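Local coordinates for protein lysin (Enterococcus phage IMEEF1, PDB 6IST) that probably cleaves the peptidoglycan of enterococcal cell walls through a CHAP-family cysteine peptidase domain that binds calcium, at residues C[169-173]-C[225-229]; C[42-46]-C[214-219]. One frame throughout, in Å; residues are numbered along the deposited sequence.

Both contacts reach one mixed sheet, in which strands 169-174 and 215-219 are neighbours. Contact 1 sets helix 223-231 against strand 169-174; contact 2 joins strand 215-219 to the short strand 43-44 of the CHAP domain. The centres of the two contacts lie about 10 Å apart and they touch through Tyr172: its O accepts from Tyr218 N at 2.9 Å, and its ring meets Val215, with Tyr172 CZ 3.4 Å from Val215 CG1. The calcium ion, bound by Asp20, Asp22, Trp24, Gly26 and Asp31, lies closer to contact 2, about 12 Å from the side chain of Arg44. Contact 1 lies away from that site.

Contact 1: C[169-173]-C[225-229]; sequences FIYYK and LKMME
Met228 and Leu225 of the helix push into the side chains of Phe169 and Tyr171 on the strand, and this is the tight, apolar part of the contact. Met228 SD makes a Met-aromatic contact with each ring: in plane at the edge of Phe169, 3.9 Å from Phe169 CZ, and oblique to Tyr171, 4.8 Å from the Tyr171 ring centroid. The bend at chi3 (-61°) swings its methyl CE over one face of the Tyr171 ring, toward the rim. Leu225 divides its branches: CD1 approaches Tyr171 CE1 at 3.6 Å, while CD2 lies against the aliphatic part of Lys173, 3.8 Å from its CG. The helix thus packs on a face of the mixed sheet, joined there by Tyr218 from the adjacent strand, and the chain of another protein stacks an aromatic ring on Phe169. Toward Lys173 the character changes to charge and water. Its extended chain carries NZ across to Glu229, forming a salt bridge of 2.9 Å from Lys173 NZ to the syn lone pair of Glu229 OE1. One water links that same oxygen to Tyr171 OH, and a second donates to Glu229 OE2 while accepting weakly from Lys173 NZ and Lys226 NZ.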
loop_
_atom_site.group_PDB
_atom_site.type_symbol
_atom_site.label_atom_id
_atom_site.label_comp_id
_atom_site.label_asym_id
_atom_site.label_seq_id
_atom_site.Cartn_x
_atom_site.Cartn_y
_atom_site.Cartn_z
ATOM N N PHE C 169 3.530 -1.476 2.420
ATOM C CA PHE C 169 2.172 -1.609 2.947
ATOM C C PHE C 169 1.961 -3.037 3.476
ATOM O O PHE C 169 2.814 -3.890 3.275
ATOM C CB PHE C 169 1.143 -1.289 1.913
ATOM C CG PHE C 169 1.237 -2.109 0.660
ATOM C CD1 PHE C 169 0.552 -3.270 0.568
ATOM C CD2 PHE C 169 1.978 -1.655 -0.440
ATOM C CE1 PHE C 169 0.592 -4.003 -0.596
ATOM C CE2 PHE C 169 2.059 -2.406 -1.624
ATOM C CZ PHE C 169 1.335 -3.583 -1.682
ATOM N N ILE C 170 0.843 -3.263 4.170
ATOM C CA ILE C 170 0.467 -4.601 4.656
ATOM C C ILE C 170 -0.767 -4.997 3.957
ATOM O O ILE C 170 -1.627 -4.161 3.701
ATOM C CB ILE C 170 0.172 -4.536 6.182
ATOM C CG1 ILE C 170 1.495 -4.433 6.969
ATOM C CG2 ILE C 170 -0.642 -5.753 6.684
ATOM C CD1 ILE C 170 1.379 -4.115 8.427
ATOM N N TYR C 171 -0.916 -6.292 3.722
ATOM C CA TYR C 171 -2.124 -6.867 3.186
ATOM C C TYR C 171 -2.365 -8.129 3.936
ATOM O O TYR C 171 -1.433 -8.689 4.568
ATOM C CB TYR C 171 -2.125 -7.071 1.662
ATOM C CG TYR C 171 -1.173 -8.108 1.164
ATOM C CD1 TYR C 171 -1.533 -9.462 1.155
ATOM C CD2 TYR C 171 0.103 -7.751 0.750
ATOM C CE1 TYR C 171 -0.638 -10.420 0.746
ATOM C CE2 TYR C 171 0.996 -8.714 0.296
ATOM C CZ TYR C 171 0.623 -10.038 0.298
ATOM O OH TYR C 171 1.587 -10.993 -0.117
ATOM N N TYR C 172 -3.619 -8.564 3.923
ATOM C CA TYR C 172 -3.955 -9.809 4.586
ATOM C C TYR C 172 -4.309 -10.787 3.558
ATOM O O TYR C 172 -4.881 -10.479 2.545
ATOM C CB TYR C 172 -5.098 -9.737 5.564
ATOM C CG TYR C 172 -5.028 -8.704 6.624
ATOM C CD1 TYR C 172 -3.837 -8.190 7.094
ATOM C CD2 TYR C 172 -6.176 -8.284 7.233
ATOM C CE1 TYR C 172 -3.810 -7.223 8.119
ATOM C CE2 TYR C 172 -6.157 -7.339 8.263
ATOM C CZ TYR C 172 -4.985 -6.832 8.718
ATOM O OH TYR C 172 -5.002 -5.875 9.742
ATOM N N LYS C 173 -4.046 -12.048 3.887
ATOM C CA LYS C 173 -4.380 -13.147 2.934
ATOM C C LYS C 173 -5.194 -14.217 3.686
ATOM O O LYS C 173 -4.866 -14.615 4.789
ATOM C CB LYS C 173 -3.097 -13.760 2.346
ATOM C CG LYS C 173 -3.258 -15.036 1.517
ATOM C CD LYS C 173 -1.889 -15.644 1.193
ATOM C CE LYS C 173 -2.070 -16.814 0.204
ATOM N NZ LYS C 173 -0.789 -17.323 -0.357
ATOM N N LEU C 225 -3.999 -10.655 -5.766
ATOM C CA LEU C 225 -3.021 -11.337 -4.948
ATOM C C LEU C 225 -2.067 -12.120 -5.833
ATOM O O LEU C 225 -0.859 -12.110 -5.592
ATOM C CB LEU C 225 -3.660 -12.270 -3.949
ATOM C CG LEU C 225 -2.721 -13.028 -3.030
ATOM C CD1 LEU C 225 -1.944 -12.006 -2.188
ATOM C CD2 LEU C 225 -3.404 -14.056 -2.156
ATOM N N LYS C 226 -2.590 -12.861 -6.790
ATOM C CA LYS C 226 -1.639 -13.617 -7.671
ATOM C C LYS C 226 -0.629 -12.754 -8.395
ATOM O O LYS C 226 0.562 -13.146 -8.526
ATOM C CB LYS C 226 -2.370 -14.563 -8.631
ATOM C CG LYS C 226 -3.188 -15.587 -7.871
ATOM C CD LYS C 226 -3.284 -16.941 -8.523
ATOM C CE LYS C 226 -4.006 -17.915 -7.597
ATOM N NZ LYS C 226 -3.217 -18.208 -6.353
ATOM N N MET C 227 -1.052 -11.555 -8.806
ATOM C CA MET C 227 -0.122 -10.649 -9.459
ATOM C C MET C 227 0.894 -10.155 -8.444
ATOM O O MET C 227 2.120 -10.074 -8.714
ATOM C CB MET C 227 -0.877 -9.446 -10.106
ATOM C CG MET C 227 -1.644 -9.844 -11.389
ATOM S SD MET C 227 -2.417 -8.470 -12.335
ATOM C CE MET C 227 -3.643 -7.995 -11.197
ATOM N N MET C 228 0.414 -9.761 -7.276
ATOM C CA MET C 228 1.348 -9.305 -6.246
ATOM C C MET C 228 2.328 -10.416 -5.915
ATOM O O MET C 228 3.541 -10.177 -5.836
ATOM C CB MET C 228 0.609 -8.821 -4.937
ATOM C CG MET C 228 0.173 -7.352 -5.003
ATOM S SD MET C 228 -0.414 -6.647 -3.400
ATOM C CE MET C 228 -1.807 -7.735 -3.099
ATOM N N GLU C 229 1.855 -11.631 -5.796
ATOM C CA GLU C 229 2.755 -12.699 -5.352
ATOM C C GLU C 229 3.772 -13.020 -6.456
ATOM O O GLU C 229 4.885 -13.478 -6.157
ATOM C CB GLU C 229 1.987 -13.963 -4.935
ATOM C CG GLU C 229 1.155 -13.730 -3.666
ATOM C CD GLU C 229 0.451 -14.975 -3.163
ATOM O OE1 GLU C 229 0.319 -15.148 -1.918
ATOM O OE2 GLU C 229 0.047 -15.804 -4.006
HETATM O O HOH W 1 1.382 -13.649 0.034
HETATM O O HOH W 2 -2.108 -17.235 -3.415
#

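Contact 2: C[42-46]-C[214-219]; sequences GWRPY and NVTTYN
A short parallel beta pairing extends the mixed sheet here, Trp43 lying beside Val215 just after the end of helix 29-41. It joins this part of the CHAP domain to a sheet built largely from the C-terminal part of the chain. Val215 is held through both its backbone N and its backbone O: Val215 N donates to Gly42 O at 3.0 Å, and Val215 O accepts from Arg44 N at 3.0 Å, nearly in line with the carbonyl. On one face of the sheet Trp43 CD1 rests 3.9 Å from Val215 CG1, and Pro45 CG lies over the centre of the indole.

On the other face Arg44 runs along the strand toward Thr217. The turn at chi3 (88°) lays one face of the guanidinium over Thr216 CG2 and directs its edge at the backbone, where Arg44 NH1 donates to Thr217 O at 2.9 Å. That bond is bent, 140° at the hydrogen, although the acceptor lies in the guanidinium plane. Beyond Arg44 the backbones spread, and two waters fill in: one joins Arg44 O and NE to Thr217 N, the other joins Arg44 O to Thr217 OG1. Tyr46 then crosses Thr217 at about a right angle, its CD1 3.5 Å from Thr217 CG2, and Tyr46 OH donates to Asn219 OD1 at 2.8 Å in the carbonyl plane, with ring and amide planes 72° apart. Asn214 OD1 takes a hydrogen bond from Thr216 OG1 at 2.6 Å within segment 214-219.

Around this pairing, Met37 of helix 29-41 and Phe61 pack against Trp43, Gln38 of that helix meets Arg44, and strand 169-174 borders 215-219 on the side away from 43-44, with Tyr172 against Thr217.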
loop_
_atom_site.group_PDB
_atom_site.type_symbol
_atom_site.label_atom_id
_atom_site.label_comp_id
_atom_site.label_asym_id
_atom_site.label_seq_id
_atom_site.Cartn_x
_atom_site.Cartn_y
_atom_site.Cartn_z
ATOM N N GLY C 42 -9.283 3.567 4.897
ATOM C CA GLY C 42 -8.546 2.772 3.900
ATOM C C GLY C 42 -8.544 1.296 4.307
ATOM O O GLY C 42 -7.687 0.536 3.839
ATOM N N TRP C 43 -9.505 0.883 5.117
ATOM C CA TRP C 43 -9.615 -0.521 5.597
ATOM C C TRP C 43 -10.830 -1.144 4.898
ATOM O O TRP C 43 -11.948 -0.603 5.023
ATOM C CB TRP C 43 -9.818 -0.554 7.079
ATOM C CG TRP C 43 -10.117 -1.966 7.630
ATOM C CD1 TRP C 43 -9.527 -3.126 7.242
ATOM C CD2 TRP C 43 -10.990 -2.300 8.672
ATOM N NE1 TRP C 43 -10.012 -4.163 7.940
ATOM C CE2 TRP C 43 -10.877 -3.674 8.887
ATOM C CE3 TRP C 43 -11.823 -1.572 9.509
ATOM C CZ2 TRP C 43 -11.626 -4.322 9.821
ATOM C CZ3 TRP C 43 -12.570 -2.230 10.423
ATOM C CH2 TRP C 43 -12.464 -3.587 10.594
ATOM N N ARG C 44 -10.662 -2.280 4.202
ATOM C CA ARG C 44 -11.820 -3.074 3.699
ATOM C C ARG C 44 -12.013 -4.321 4.599
ATOM O O ARG C 44 -11.282 -5.307 4.488
ATOM C CB ARG C 44 -11.627 -3.483 2.220
ATOM C CG ARG C 44 -12.759 -4.301 1.672
ATOM C CD ARG C 44 -12.628 -4.595 0.149
ATOM N NE ARG C 44 -11.840 -5.847 0.013
ATOM C CZ ARG C 44 -11.559 -6.519 -1.123
ATOM N NH1 ARG C 44 -10.858 -7.661 -1.060
ATOM N NH2 ARG C 44 -12.025 -6.103 -2.300
ATOM N N PRO C 45 -12.980 -4.274 5.531
ATOM C CA PRO C 45 -13.252 -5.439 6.334
ATOM C C PRO C 45 -13.641 -6.575 5.438
ATOM O O PRO C 45 -14.255 -6.379 4.434
ATOM C CB PRO C 45 -14.468 -5.008 7.216
ATOM C CG PRO C 45 -14.415 -3.510 7.201
ATOM C CD PRO C 45 -13.896 -3.144 5.840
ATOM N N TYR C 46 -13.348 -7.759 5.906
ATOM C CA TYR C 46 -13.546 -8.970 5.147
ATOM C C TYR C 46 -14.783 -9.724 5.627
ATOM O O TYR C 46 -15.173 -9.669 6.776
ATOM C CB TYR C 46 -12.289 -9.809 5.328
ATOM C CG TYR C 46 -12.415 -11.118 4.696
ATOM C CD1 TYR C 46 -12.216 -11.257 3.312
ATOM C CD2 TYR C 46 -12.750 -12.241 5.450
ATOM C CE1 TYR C 46 -12.335 -12.502 2.704
ATOM C CE2 TYR C 46 -12.896 -13.482 4.834
ATOM C CZ TYR C 46 -12.668 -13.596 3.477
ATOM O OH TYR C 46 -12.789 -14.818 2.884
ATOM N N ASN C 214 -3.399 1.481 3.871
ATOM C CA ASN C 214 -4.495 0.623 3.385
ATOM C C ASN C 214 -4.350 -0.796 3.888
ATOM O O ASN C 214 -3.292 -1.394 3.753
ATOM C CB ASN C 214 -4.499 0.493 1.849
ATOM C CG ASN C 214 -5.650 -0.389 1.296
ATOM O OD1 ASN C 214 -5.596 -1.668 1.288
ATOM N ND2 ASN C 214 -6.667 0.278 0.762
ATOM N N VAL C 215 -5.453 -1.376 4.267
ATOM C CA VAL C 215 -5.496 -2.794 4.655
ATOM C C VAL C 215 -6.654 -3.466 3.982
ATOM O O VAL C 215 -7.809 -3.081 4.159
ATOM C CB VAL C 215 -5.639 -2.933 6.173
ATOM C CG1 VAL C 215 -5.860 -4.382 6.566
ATOM C CG2 VAL C 215 -4.395 -2.437 6.863
ATOM N N THR C 216 -6.346 -4.466 3.174
ATOM C CA THR C 216 -7.353 -5.209 2.474
ATOM C C THR C 216 -6.995 -6.695 2.707
ATOM O O THR C 216 -5.817 -7.017 2.811
ATOM C CB THR C 216 -7.268 -4.867 0.952
ATOM O OG1 THR C 216 -7.464 -3.446 0.750
ATOM C CG2 THR C 216 -8.284 -5.574 0.137
ATOM N N THR C 217 -7.998 -7.532 2.623
ATOM C CA THR C 217 -7.815 -8.999 2.663
ATOM C C THR C 217 -8.065 -9.574 1.287
ATOM O O THR C 217 -9.114 -9.297 0.635
ATOM C CB THR C 217 -8.824 -9.602 3.623
ATOM O OG1 THR C 217 -8.605 -9.068 4.926
ATOM C CG2 THR C 217 -8.705 -11.093 3.742
ATOM N N TYR C 218 -7.161 -10.462 0.832
ATOM C CA TYR C 218 -7.337 -11.146 -0.453
ATOM C C TYR C 218 -7.538 -12.621 -0.216
ATOM O O TYR C 218 -6.830 -13.220 0.604
ATOM C CB TYR C 218 -6.044 -10.978 -1.284
ATOM C CG TYR C 218 -5.749 -9.547 -1.613
ATOM C CD1 TYR C 218 -5.173 -8.736 -0.653
ATOM C CD2 TYR C 218 -6.129 -9.002 -2.811
ATOM C CE1 TYR C 218 -4.893 -7.385 -0.940
ATOM C CE2 TYR C 218 -5.859 -7.675 -3.126
ATOM C CZ TYR C 218 -5.268 -6.863 -2.190
ATOM O OH TYR C 218 -5.028 -5.520 -2.521
ATOM N N ASN C 219 -8.502 -13.232 -0.903
ATOM C CA ASN C 219 -8.600 -14.703 -0.853
ATOM C C ASN C 219 -7.434 -15.270 -1.628
ATOM O O ASN C 219 -6.932 -14.663 -2.529
ATOM C CB ASN C 219 -9.909 -15.228 -1.479
ATOM C CG ASN C 219 -11.115 -14.811 -0.684
ATOM O OD1 ASN C 219 -11.186 -15.035 0.538
ATOM N ND2 ASN C 219 -12.062 -14.159 -1.355
HETATM O O HOH W 3 -10.827 -7.025 2.628
HETATM O O HOH W 4 -9.104 -6.623 5.627
#